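Local coordinates for maltose/maltodextrin-binding protein (Thermus thermophilus, PDB 2GH9), which binds maltotriose and probably delivers maltodextrins to a membrane transporter as a periplasmic sugar-binding protein, at residues E193-F204 and A355-I366. Residues are numbered along the deposited sequence; the frame is centred on the assembly and turned at random.
Sequences EKALQFIKDLRF and AIQRPDSNVKKI
The turn that links helices 341-357 and 363-378 is held to the flank of helix 189-204 by Lys200, whose ammonium is gripped by three oxygens of the connection. Lys200 NZ donates to Pro359 O at 2.9 Å, from well above that carbonyl plane, to Ser361 OG, and to Ser361 O at 3.0 Å, in plane on a lone pair. Its chain first runs past Ala355, with CG 3.2 Å from Ala355 O, and then bends at chi3 (74°) to bring the nitrogen into the type I turn from Arg358 to Ser361. Ser361 OG in turn donates to Ala355 O, tying the turn back to the helix it leaves and placing the hydroxyl for the lysine.

One helical turn further on, Arg203 NH1 reaches Ile356 O at 2.8 Å over a bent bond (136°), while its NE is held by Val209 O. The Phe204 ring is covered on both faces: Pro359 CG sits over the centre of one, 3.9 Å from the centroid in a CH-pi contact, and Arg203 CG lies over the opposite face, toward the rim.

Towards Glu193, Val363 enters as a knob among Glu193, Leu196, Gln197 and Lys200, its CG1 3.3 Å from Glu193 O. Leu196 CD1 meets Ile366 CG2 at 3.8 Å, and Ile199 CG2 packs on Ile356 CG2. The Glu193 carboxylate crosses Lys364 at a slant, both oxygens against CD, while Glu193 OE2 and Lys364 NZ stay 4.6 Å apart, beyond a salt bridge.

A lysine ammonium bound by the oxygens of the turn between two consecutive helices, beside one knob-into-hole contact of Val363, here joins the C-terminal helices to one lobe of a periplasmic binding protein fold, away from the bound sugar.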
# COMPACT_ATOMS: atom_id res chain seq x y z
N GLU A 193 19.06 4.40 -11.71
CA GLU A 193 19.88 5.61 -11.64
C GLU A 193 19.05 6.87 -11.91
O GLU A 193 19.15 7.86 -11.19
CB GLU A 193 21.04 5.52 -12.64
CG GLU A 193 22.05 4.43 -12.31
CD GLU A 193 23.07 4.18 -13.44
OE1 GLU A 193 23.40 5.13 -14.17
OE2 GLU A 193 23.53 3.01 -13.61
N LYS A 194 18.19 6.82 -12.93
CA LYS A 194 17.36 7.98 -13.26
C LYS A 194 16.29 8.26 -12.19
O LYS A 194 16.01 9.42 -11.87
CB LYS A 194 16.72 7.82 -14.63
CG LYS A 194 17.71 7.82 -15.80
CD LYS A 194 17.12 7.06 -17.00
CE LYS A 194 18.00 7.08 -18.22
NZ LYS A 194 17.64 6.00 -19.20
N ALA A 195 15.68 7.19 -11.66
CA ALA A 195 14.71 7.33 -10.58
C ALA A 195 15.35 7.98 -9.37
O ALA A 195 14.82 8.93 -8.82
CB ALA A 195 14.11 5.98 -10.19
N LEU A 196 16.51 7.46 -8.97
CA LEU A 196 17.19 7.98 -7.78
C LEU A 196 17.67 9.43 -7.93
O LEU A 196 17.63 10.20 -6.96
CB LEU A 196 18.37 7.10 -7.39
CG LEU A 196 18.07 5.71 -6.83
CD1 LEU A 196 19.39 5.08 -6.31
CD2 LEU A 196 17.02 5.81 -5.73
N GLN A 197 18.11 9.80 -9.13
CA GLN A 197 18.46 11.22 -9.40
C GLN A 197 17.24 12.17 -9.31
O GLN A 197 17.31 13.24 -8.70
CB GLN A 197 19.11 11.34 -10.78
CG GLN A 197 19.81 12.69 -11.03
CD GLN A 197 20.84 13.04 -9.94
OE1 GLN A 197 21.81 12.32 -9.74
NE2 GLN A 197 20.60 14.12 -9.24
N PHE A 198 16.12 11.77 -9.90
CA PHE A 198 14.89 12.55 -9.74
C PHE A 198 14.48 12.69 -8.27
O PHE A 198 14.10 13.79 -7.81
CB PHE A 198 13.73 11.95 -10.55
CG PHE A 198 12.41 12.55 -10.21
CD1 PHE A 198 12.14 13.85 -10.57
CD2 PHE A 198 11.46 11.84 -9.49
CE1 PHE A 198 10.95 14.45 -10.22
CE2 PHE A 198 10.26 12.44 -9.14
CZ PHE A 198 10.00 13.74 -9.51
N ILE A 199 14.56 11.58 -7.52
CA ILE A 199 14.26 11.61 -6.10
C ILE A 199 15.24 12.54 -5.37
O ILE A 199 14.82 13.39 -4.59
CB ILE A 199 14.17 10.22 -5.44
CG1 ILE A 199 13.02 9.40 -6.06
CG2 ILE A 199 13.98 10.36 -3.91
CD1 ILE A 199 13.16 7.88 -5.94
N LYS A 200 16.53 12.42 -5.65
CA LYS A 200 17.50 13.42 -5.13
C LYS A 200 17.11 14.86 -5.45
O LYS A 200 17.13 15.73 -4.58
CB LYS A 200 18.91 13.16 -5.65
CG LYS A 200 19.61 12.06 -4.94
CD LYS A 200 21.00 11.76 -5.55
CE LYS A 200 22.05 12.83 -5.21
NZ LYS A 200 23.36 12.45 -5.85
N ASP A 201 16.73 15.09 -6.71
CA ASP A 201 16.38 16.42 -7.19
C ASP A 201 15.21 17.00 -6.44
O ASP A 201 15.11 18.21 -6.31
CB ASP A 201 16.06 16.42 -8.70
CG ASP A 201 17.28 16.14 -9.57
OD1 ASP A 201 18.43 16.14 -9.07
OD2 ASP A 201 17.08 15.91 -10.79
N LEU A 202 14.29 16.14 -5.97
CA LEU A 202 13.14 16.58 -5.17
C LEU A 202 13.63 17.31 -3.91
O LEU A 202 12.92 18.14 -3.35
CB LEU A 202 12.22 15.38 -4.81
CG LEU A 202 11.31 14.82 -5.92
CD1 LEU A 202 10.50 13.59 -5.47
CD2 LEU A 202 10.35 15.87 -6.43
N ARG A 203 14.82 16.97 -3.45
CA ARG A 203 15.41 17.66 -2.30
C ARG A 203 16.40 18.73 -2.74
O ARG A 203 16.24 19.88 -2.40
CB ARG A 203 16.09 16.67 -1.37
CG ARG A 203 16.71 17.30 -0.12
CD ARG A 203 17.13 16.20 0.85
NE ARG A 203 15.95 15.61 1.50
CZ ARG A 203 15.93 14.45 2.15
NH1 ARG A 203 17.02 13.71 2.25
NH2 ARG A 203 14.80 14.02 2.69
N PHE A 204 17.41 18.36 -3.52
CA PHE A 204 18.57 19.23 -3.74
C PHE A 204 18.46 20.22 -4.91
O PHE A 204 19.26 21.16 -5.01
CB PHE A 204 19.81 18.38 -3.91
CG PHE A 204 20.08 17.46 -2.76
CD1 PHE A 204 20.20 17.97 -1.46
CD2 PHE A 204 20.20 16.09 -2.95
CE1 PHE A 204 20.45 17.12 -0.38
CE2 PHE A 204 20.44 15.23 -1.88
CZ PHE A 204 20.57 15.75 -0.60
N ALA A 355 20.89 7.70 -1.49
CA ALA A 355 20.84 8.67 -2.57
C ALA A 355 20.52 10.07 -2.04
O ALA A 355 21.21 11.04 -2.37
CB ALA A 355 19.84 8.24 -3.65
N ILE A 356 19.50 10.17 -1.19
CA ILE A 356 18.98 11.46 -0.72
C ILE A 356 19.72 12.03 0.50
O ILE A 356 19.45 13.14 0.92
CB ILE A 356 17.44 11.41 -0.43
CG1 ILE A 356 17.10 10.54 0.80
CG2 ILE A 356 16.72 10.89 -1.67
CD1 ILE A 356 15.60 10.46 1.16
N GLN A 357 20.64 11.26 1.06
CA GLN A 357 21.38 11.69 2.24
C GLN A 357 22.34 12.83 1.90
O GLN A 357 22.45 13.79 2.67
CB GLN A 357 22.11 10.49 2.85
CG GLN A 357 23.36 10.78 3.67
CD GLN A 357 24.05 9.50 4.07
OE1 GLN A 357 25.09 9.12 3.49
NE2 GLN A 357 23.46 8.79 5.03
N ARG A 358 23.01 12.73 0.75
CA ARG A 358 23.94 13.78 0.30
C ARG A 358 23.82 14.06 -1.21
O ARG A 358 23.54 13.15 -1.99
CB ARG A 358 25.38 13.40 0.67
CG ARG A 358 25.93 12.21 -0.11
CD ARG A 358 27.22 11.66 0.53
NE ARG A 358 28.35 12.57 0.32
CZ ARG A 358 29.22 12.51 -0.69
NH1 ARG A 358 29.12 11.57 -1.63
NH2 ARG A 358 30.21 13.41 -0.77
N PRO A 359 24.03 15.33 -1.62
CA PRO A 359 24.12 15.73 -3.05
C PRO A 359 25.15 14.95 -3.88
O PRO A 359 24.92 14.71 -5.08
CB PRO A 359 24.53 17.20 -2.97
CG PRO A 359 24.05 17.67 -1.66
CD PRO A 359 24.17 16.50 -0.73
N ASP A 360 26.25 14.55 -3.25
CA ASP A 360 27.38 13.92 -3.95
C ASP A 360 27.27 12.39 -4.03
O ASP A 360 28.25 11.71 -4.35
CB ASP A 360 28.69 14.28 -3.23
CG ASP A 360 29.24 15.66 -3.62
OD1 ASP A 360 28.48 16.68 -3.66
OD2 ASP A 360 30.48 15.73 -3.83
N SER A 361 26.09 11.84 -3.75
CA SER A 361 25.93 10.40 -3.71
C SER A 361 26.06 9.79 -5.10
O SER A 361 25.42 10.24 -6.05
CB SER A 361 24.59 10.03 -3.06
OG SER A 361 23.50 10.39 -3.88
N ASN A 362 26.90 8.77 -5.21
CA ASN A 362 27.11 8.06 -6.47
C ASN A 362 25.89 7.18 -6.74
O ASN A 362 25.82 6.04 -6.28
CB ASN A 362 28.40 7.23 -6.41
CG ASN A 362 28.77 6.62 -7.75
OD1 ASN A 362 27.93 6.26 -8.56
ND2 ASN A 362 30.07 6.49 -7.98
N VAL A 363 24.94 7.73 -7.49
CA VAL A 363 23.72 7.02 -7.86
C VAL A 363 24.02 5.73 -8.63
O VAL A 363 23.37 4.70 -8.41
CB VAL A 363 22.82 7.95 -8.71
CG1 VAL A 363 21.82 7.17 -9.45
CG2 VAL A 363 22.15 9.00 -7.82
N LYS A 364 25.00 5.79 -9.53
CA LYS A 364 25.45 4.62 -10.30
C LYS A 364 25.89 3.44 -9.41
O LYS A 364 25.49 2.30 -9.65
CB LYS A 364 26.63 5.04 -11.21
CG LYS A 364 27.08 4.00 -12.24
CD LYS A 364 26.66 4.38 -13.67
CE LYS A 364 27.68 3.89 -14.69
NZ LYS A 364 27.99 2.44 -14.56
N LYS A 365 26.70 3.72 -8.40
CA LYS A 365 27.23 2.66 -7.51
C LYS A 365 26.18 2.20 -6.49
O LYS A 365 26.10 1.00 -6.19
CB LYS A 365 28.48 3.14 -6.77
CG LYS A 365 29.72 3.23 -7.65
CD LYS A 365 30.98 3.59 -6.84
CE LYS A 365 32.21 3.73 -7.75
NZ LYS A 365 33.38 4.39 -7.06
N ILE A 366 25.42 3.15 -5.96
CA ILE A 366 24.29 2.86 -5.06
C ILE A 366 23.37 1.83 -5.71
O ILE A 366 23.04 0.81 -5.10
CB ILE A 366 23.52 4.14 -4.66
CG1 ILE A 366 24.36 4.99 -3.70
CG2 ILE A 366 22.16 3.78 -3.99
CD1 ILE A 366 23.78 6.32 -3.33